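Local coordinates for sugar ABC transporter, sugar-binding protein (Streptococcus pneumoniae, PDB 2HEU) that probably captures a sugar, likely raffinose or a related oligosaccharide, outside the cell and delivers it to an ABC transporter for import, at residues N178-L183 / I218-I223; E22-K27 / D73-Y78. All blocks are in the same frame, centred on the assembly; numbering follows the deposited sequence.

Contact 1 (N178-L183 / I218-I223); sequences NGYNQL and IKVMDI
Tyr180 lays its ring alongside the thioether of Met221 and carries its hydroxyl on to the backbone of the neighbouring helix. With CG anti to the backbone N (chi1 -172°), the ring spans the gap between the helices, and OH donates a hydrogen bond to Val220 O at 2.8 Å. The hydroxyl stands above the carbonyl plane, while Ile223 N, 3.2 Å from the same Val220 O, approaches from the opposite face. This carbonyl is thus gripped from both faces. Val220 O lies at the edge of the Tyr180 ring, in its plane. Beside this polar bond Val220 CG1 makes an apolar contact, 3.9 Å from Tyr180 CE2, and Ile223 packs against the hydroxyl, its CB 3.6 Å from Tyr180 OH and its side chain crossing the tyrosine at about a right angle.

The two helices, 178-189 and 212-222, belong to one lobe of this solute-binding protein. Their short segments run roughly antiparallel, at 144°, with axes 9.8 Å apart, wide enough for a tyrosine and a methionine to interleave between them.

Met221 makes the second half of the contact. Bent at chi2 and chi3, its chain slides past Tyr180 in the opposite direction and puts SD 4.9 Å from the centroid of the Tyr180 ring, at the edge, a Met-aromatic contact with Tyr180 CD2 the nearest ring atom. The same sulfur also packs against Asn181, whose CB lies 3.9 Å from Met221 SD. Helix 149-161 packs on this end of the pair through Trp149 against Val220 and Phe152 against Ile223, and Val380 of helix 370-382 touches Met221.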
loop_
_atom_site.group_PDB
_atom_site.type_symbol
_atom_site.label_atom_id
_atom_site.label_comp_id
_atom_site.label_asym_id
_atom_site.label_seq_id
_atom_site.Cartn_x
_atom_site.Cartn_y
_atom_site.Cartn_z
ATOM N N ASN A 178 -8.683 -6.708 -0.848
ATOM C CA ASN A 178 -9.031 -5.340 -0.369
ATOM C C ASN A 178 -8.715 -4.327 -1.461
ATOM O O ASN A 178 -9.573 -3.496 -1.802
ATOM C CB ASN A 178 -8.196 -5.098 0.904
ATOM C CG ASN A 178 -8.535 -3.814 1.557
ATOM O OD1 ASN A 178 -7.535 -3.210 2.181
ATOM N ND2 ASN A 178 -9.717 -3.411 1.635
ATOM N N GLY A 179 -7.495 -4.342 -2.028
ATOM C CA GLY A 179 -7.194 -3.384 -3.041
ATOM C C GLY A 179 -8.052 -3.489 -4.265
ATOM O O GLY A 179 -8.402 -2.498 -4.905
ATOM N N TYR A 180 -8.450 -4.715 -4.645
ATOM C CA TYR A 180 -9.256 -4.949 -5.834
ATOM C C TYR A 180 -10.602 -4.219 -5.694
ATOM O O TYR A 180 -11.019 -3.494 -6.595
ATOM C CB TYR A 180 -9.428 -6.430 -6.066
ATOM C CG TYR A 180 -10.096 -6.755 -7.378
ATOM C CD1 TYR A 180 -9.385 -7.072 -8.509
ATOM C CD2 TYR A 180 -11.475 -6.728 -7.505
ATOM C CE1 TYR A 180 -10.004 -7.314 -9.721
ATOM C CE2 TYR A 180 -12.122 -6.962 -8.695
ATOM C CZ TYR A 180 -11.388 -7.254 -9.802
ATOM O OH TYR A 180 -11.954 -7.482 -11.033
ATOM N N ASN A 181 -11.286 -4.459 -4.594
ATOM C CA ASN A 181 -12.615 -3.864 -4.432
ATOM C C ASN A 181 -12.519 -2.376 -4.150
ATOM O O ASN A 181 -13.384 -1.597 -4.574
ATOM C CB ASN A 181 -13.417 -4.625 -3.400
ATOM C CG ASN A 181 -14.933 -4.362 -3.518
ATOM O OD1 ASN A 181 -15.386 -3.884 -4.584
ATOM N ND2 ASN A 181 -15.660 -4.709 -2.488
ATOM N N GLN A 182 -11.490 -1.930 -3.436
ATOM C CA GLN A 182 -11.336 -0.465 -3.297
ATOM C C GLN A 182 -11.192 0.175 -4.658
ATOM O O GLN A 182 -11.762 1.252 -4.891
ATOM C CB GLN A 182 -10.160 -0.129 -2.384
ATOM C CG GLN A 182 -10.409 -0.524 -0.958
ATOM C CD GLN A 182 -9.430 0.086 0.014
ATOM O OE1 GLN A 182 -8.765 1.080 -0.289
ATOM N NE2 GLN A 182 -9.359 -0.486 1.188
ATOM N N LEU A 183 -10.456 -0.432 -5.562
ATOM C CA LEU A 183 -10.246 0.104 -6.922
ATOM C C LEU A 183 -11.512 -0.055 -7.788
ATOM O O LEU A 183 -11.755 0.789 -8.657
ATOM C CB LEU A 183 -9.032 -0.487 -7.557
ATOM C CG LEU A 183 -7.725 0.001 -6.934
ATOM C CD1 LEU A 183 -6.543 -0.872 -7.357
ATOM C CD2 LEU A 183 -7.478 1.426 -7.277
ATOM N N ILE A 218 -20.244 -4.139 -8.766
ATOM C CA ILE A 218 -20.562 -5.519 -8.985
ATOM C C ILE A 218 -20.019 -5.998 -10.302
ATOM O O ILE A 218 -19.509 -7.106 -10.406
ATOM C CB ILE A 218 -22.082 -5.695 -8.830
ATOM C CG1 ILE A 218 -22.464 -5.551 -7.348
ATOM C CG2 ILE A 218 -22.528 -7.036 -9.423
ATOM C CD1 ILE A 218 -23.944 -5.373 -7.088
ATOM N N LYS A 219 -20.104 -5.174 -11.359
ATOM C CA LYS A 219 -19.526 -5.516 -12.645
ATOM C C LYS A 219 -18.030 -5.818 -12.494
ATOM O O LYS A 219 -17.522 -6.841 -12.996
ATOM C CB LYS A 219 -19.739 -4.392 -13.640
ATOM C CG LYS A 219 -19.098 -4.564 -14.983
ATOM C CD LYS A 219 -19.291 -3.348 -15.858
ATOM C CE LYS A 219 -18.569 -3.337 -17.174
ATOM N NZ LYS A 219 -19.041 -4.356 -18.093
ATOM N N VAL A 220 -17.307 -4.966 -11.810
ATOM C CA VAL A 220 -15.849 -5.169 -11.640
ATOM C C VAL A 220 -15.591 -6.430 -10.793
ATOM O O VAL A 220 -14.729 -7.264 -11.115
ATOM C CB VAL A 220 -15.182 -3.932 -11.101
ATOM C CG1 VAL A 220 -13.680 -4.186 -10.903
ATOM C CG2 VAL A 220 -15.380 -2.749 -12.032
ATOM N N MET A 221 -16.328 -6.602 -9.688
ATOM C CA MET A 221 -16.195 -7.810 -8.883
ATOM C C MET A 221 -16.526 -9.053 -9.678
ATOM O O MET A 221 -15.894 -10.121 -9.467
ATOM C CB MET A 221 -17.070 -7.734 -7.631
ATOM C CG MET A 221 -16.584 -6.780 -6.569
ATOM S SD MET A 221 -14.896 -7.048 -6.002
ATOM C CE MET A 221 -14.937 -8.807 -5.608
ATOM N N ASP A 222 -17.500 -8.974 -10.594
ATOM C CA ASP A 222 -17.905 -10.115 -11.359
ATOM C C ASP A 222 -16.874 -10.608 -12.330
ATOM O O ASP A 222 -16.953 -11.742 -12.794
ATOM C CB ASP A 222 -19.259 -9.868 -12.078
ATOM C CG ASP A 222 -20.437 -10.067 -11.192
ATOM O OD1 ASP A 222 -20.330 -10.689 -10.120
ATOM O OD2 ASP A 222 -21.560 -9.639 -11.590
ATOM N N ILE A 223 -15.844 -9.802 -12.634
ATOM C CA ILE A 223 -14.722 -10.317 -13.434
ATOM C C ILE A 223 -14.101 -11.529 -12.764
ATOM O O ILE A 223 -13.655 -12.466 -13.401
ATOM C CB ILE A 223 -13.701 -9.181 -13.679
ATOM C CG1 ILE A 223 -14.337 -8.071 -14.513
ATOM C CG2 ILE A 223 -12.431 -9.699 -14.339
ATOM C CD1 ILE A 223 -13.530 -6.777 -14.623
#

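Contact 2 (E22-K27 / D73-Y78); sequences EYFNQK and DVVNIY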
loop_
_atom_site.group_PDB
_atom_site.type_symbol
_atom_site.label_atom_id
_atom_site.label_comp_id
_atom_site.label_asym_id
_atom_site.label_seq_id
_atom_site.Cartn_x
_atom_site.Cartn_y
_atom_site.Cartn_z
ATOM N N GLU A 22 16.986 7.113 18.972
ATOM C CA GLU A 22 16.336 5.872 18.604
ATOM C C GLU A 22 15.557 6.031 17.327
ATOM O O GLU A 22 14.822 6.989 17.151
ATOM C CB GLU A 22 15.334 5.461 19.672
ATOM C CG GLU A 22 14.589 4.194 19.351
ATOM C CD GLU A 22 13.610 3.704 20.317
ATOM O OE1 GLU A 22 13.602 4.224 21.467
ATOM O OE2 GLU A 22 12.814 2.795 20.052
ATOM N N TYR A 23 15.741 5.076 16.422
ATOM C CA TYR A 23 14.901 4.904 15.207
ATOM C C TYR A 23 14.088 3.650 15.444
ATOM O O TYR A 23 14.626 2.523 15.469
ATOM C CB TYR A 23 15.738 4.814 13.932
ATOM C CG TYR A 23 14.899 4.357 12.784
ATOM C CD1 TYR A 23 13.696 4.951 12.480
ATOM C CD2 TYR A 23 15.264 3.242 12.030
ATOM C CE1 TYR A 23 12.889 4.442 11.467
ATOM C CE2 TYR A 23 14.444 2.751 11.023
ATOM C CZ TYR A 23 13.246 3.349 10.767
ATOM O OH TYR A 23 12.376 2.838 9.818
ATOM N N PHE A 24 12.769 3.838 15.597
ATOM C CA PHE A 24 11.847 2.701 15.837
ATOM C C PHE A 24 11.339 2.207 14.468
ATOM O O PHE A 24 10.533 2.856 13.825
ATOM C CB PHE A 24 10.689 3.158 16.725
ATOM C CG PHE A 24 9.759 2.072 17.134
ATOM C CD1 PHE A 24 9.967 1.312 18.300
ATOM C CD2 PHE A 24 8.628 1.759 16.361
ATOM C CE1 PHE A 24 9.056 0.312 18.716
ATOM C CE2 PHE A 24 7.758 0.794 16.783
ATOM C CZ PHE A 24 7.987 0.088 17.936
ATOM N N ASN A 25 11.907 1.091 14.023
ATOM C CA ASN A 25 11.629 0.584 12.683
ATOM C C ASN A 25 10.445 -0.366 12.678
ATOM O O ASN A 25 10.294 -1.190 13.590
ATOM C CB ASN A 25 12.869 -0.194 12.258
ATOM C CG ASN A 25 12.778 -0.640 10.809
ATOM O OD1 ASN A 25 12.368 0.117 9.913
ATOM N ND2 ASN A 25 13.262 -1.836 10.535
ATOM N N GLN A 26 9.672 -0.339 11.615
ATOM C CA GLN A 26 8.630 -1.357 11.371
ATOM C C GLN A 26 8.950 -2.162 10.078
ATOM O O GLN A 26 8.290 -3.161 9.831
ATOM C CB GLN A 26 7.222 -0.836 11.348
ATOM C CG GLN A 26 6.846 -0.227 12.705
ATOM C CD GLN A 26 5.401 -0.045 12.881
ATOM O OE1 GLN A 26 4.632 -1.081 12.898
ATOM N NE2 GLN A 26 4.959 1.156 13.081
ATOM N N LYS A 27 9.966 -1.808 9.291
ATOM C CA LYS A 27 10.219 -2.558 8.068
ATOM C C LYS A 27 11.321 -3.565 8.375
ATOM O O LYS A 27 12.500 -3.403 8.044
ATOM C CB LYS A 27 10.630 -1.578 7.007
ATOM C CG LYS A 27 10.739 -2.170 5.634
ATOM C CD LYS A 27 9.431 -2.354 4.858
ATOM C CE LYS A 27 9.631 -3.029 3.516
ATOM N NZ LYS A 27 8.314 -3.317 2.920
ATOM N N ASP A 73 12.665 8.733 19.176
ATOM C CA ASP A 73 13.014 10.018 18.536
ATOM C C ASP A 73 12.517 10.046 17.105
ATOM O O ASP A 73 11.994 11.081 16.699
ATOM C CB ASP A 73 14.507 10.229 18.586
ATOM C CG ASP A 73 15.017 10.149 20.029
ATOM O OD1 ASP A 73 14.907 11.086 20.763
ATOM O OD2 ASP A 73 15.485 9.052 20.414
ATOM N N VAL A 74 12.753 8.996 16.353
ATOM C CA VAL A 74 12.300 8.890 14.975
ATOM C C VAL A 74 11.507 7.615 14.895
ATOM O O VAL A 74 11.962 6.569 15.327
ATOM C CB VAL A 74 13.467 8.872 13.985
ATOM C CG1 VAL A 74 12.925 8.822 12.537
ATOM C CG2 VAL A 74 14.346 10.156 14.128
ATOM N N VAL A 75 10.278 7.712 14.350
ATOM C CA VAL A 75 9.350 6.590 14.321
ATOM C C VAL A 75 8.936 6.271 12.920
ATOM O O VAL A 75 8.435 7.124 12.200
ATOM C CB VAL A 75 8.070 6.960 15.143
ATOM C CG1 VAL A 75 7.092 5.797 15.169
ATOM C CG2 VAL A 75 8.465 7.339 16.587
ATOM N N ASN A 76 9.093 5.000 12.552
ATOM C CA ASN A 76 8.438 4.492 11.306
ATOM C C ASN A 76 6.967 4.241 11.720
ATOM O O ASN A 76 6.705 3.325 12.495
ATOM C CB ASN A 76 9.148 3.247 10.847
ATOM C CG ASN A 76 8.580 2.573 9.624
ATOM O OD1 ASN A 76 7.767 3.204 8.825
ATOM N ND2 ASN A 76 8.951 1.408 9.430
ATOM N N ILE A 77 6.061 5.031 11.186
ATOM C CA ILE A 77 4.622 4.918 11.457
ATOM C C ILE A 77 3.935 5.071 10.128
ATOM O O ILE A 77 4.306 5.937 9.320
ATOM C CB ILE A 77 4.188 5.966 12.520
ATOM C CG1 ILE A 77 2.695 5.778 12.808
ATOM C CG2 ILE A 77 4.522 7.379 12.130
ATOM C CD1 ILE A 77 2.206 6.692 13.998
ATOM N N TYR A 78 2.932 4.248 9.875
ATOM C CA TYR A 78 2.277 4.262 8.583
ATOM C C TYR A 78 1.301 5.428 8.580
ATOM O O TYR A 78 0.434 5.571 9.451
ATOM C CB TYR A 78 1.589 2.908 8.355
ATOM C CG TYR A 78 2.523 1.774 8.406
ATOM C CD1 TYR A 78 3.593 1.688 7.502
ATOM C CD2 TYR A 78 2.451 0.781 9.345
ATOM C CE1 TYR A 78 4.517 0.698 7.552
ATOM C CE2 TYR A 78 3.347 -0.300 9.393
ATOM C CZ TYR A 78 4.420 -0.325 8.535
ATOM O OH TYR A 78 5.304 -1.328 8.561
#
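Two parallel strands of the mixed sheet in the N-terminal lobe meet here, 19-24 and 74-76, side by side as in the sheet core of periplasmic binding proteins. Tyr23 pairs with Val74 and Phe24 with Val75, and three backbone bonds join them: Val74 N to Glu22 O, Phe24 N to Val74 O at 2.9 Å and Asn76 N to Phe24 O. At the start of the ladder Asp73 continues the pattern with its side chain, OD2 accepting from Glu22 N at 2.8 Å with an N-H...O angle of 170°, on the anti side of the carboxylate. Thr302 holds the other oxygen of Asp73, and Arg65 takes the Glu22 carboxylate in a salt bridge.

On one face Tyr23 and Val74 are neighbours, Tyr23 CD1 to Val74 CG1 3.9 Å apart, with Trp296 meeting both. Phe24 and Val75 turn to the other face and pack on Leu62 of helix 58-67. Tyr23 has CG anti to its N (chi1 168°), which carries the ring along the strands past the Val74 carbonyl until its OH lies 3.4 Å from Asn76 CB.

Beyond the strands the chain of 22-27 turns. Asn25 OD1 accepts from Lys27 N at 3.1 Å, an Asx turn, and takes a weak bond from Tyr23 OH as well. Gln26 then reaches back to the second strand. Its CG lies beside the backbone N and the chain runs out extended from there, with Gln26 CB packed 3.4 Å from Tyr78 OH. At its end Gln26 NE2 donates to Asn76 O at 2.8 Å, the acceptor near the amide plane of Gln26 and the donor tilted 23° from the Asn76 carbonyl plane.

How the contacts relate
Contact 2 comes first along the chain and closes before contact 1 opens. The two lie on opposite sides of the chain's centre, their centres 33 Å apart and their nearest atoms about 13 Å apart. They use different elements: contact 2 joins neighbouring strands 19-24 and 74-76 inside the five-stranded mixed sheet of one lobe, whereas contact 1 pairs helices 178-189 and 212-222 in the other lobe. Each contact lies within one lobe and neither bridges the two, so together they sample both halves of a two-lobed binding protein determined without sugar. In this family the ligand generally sits in the cleft between lobes that close on it.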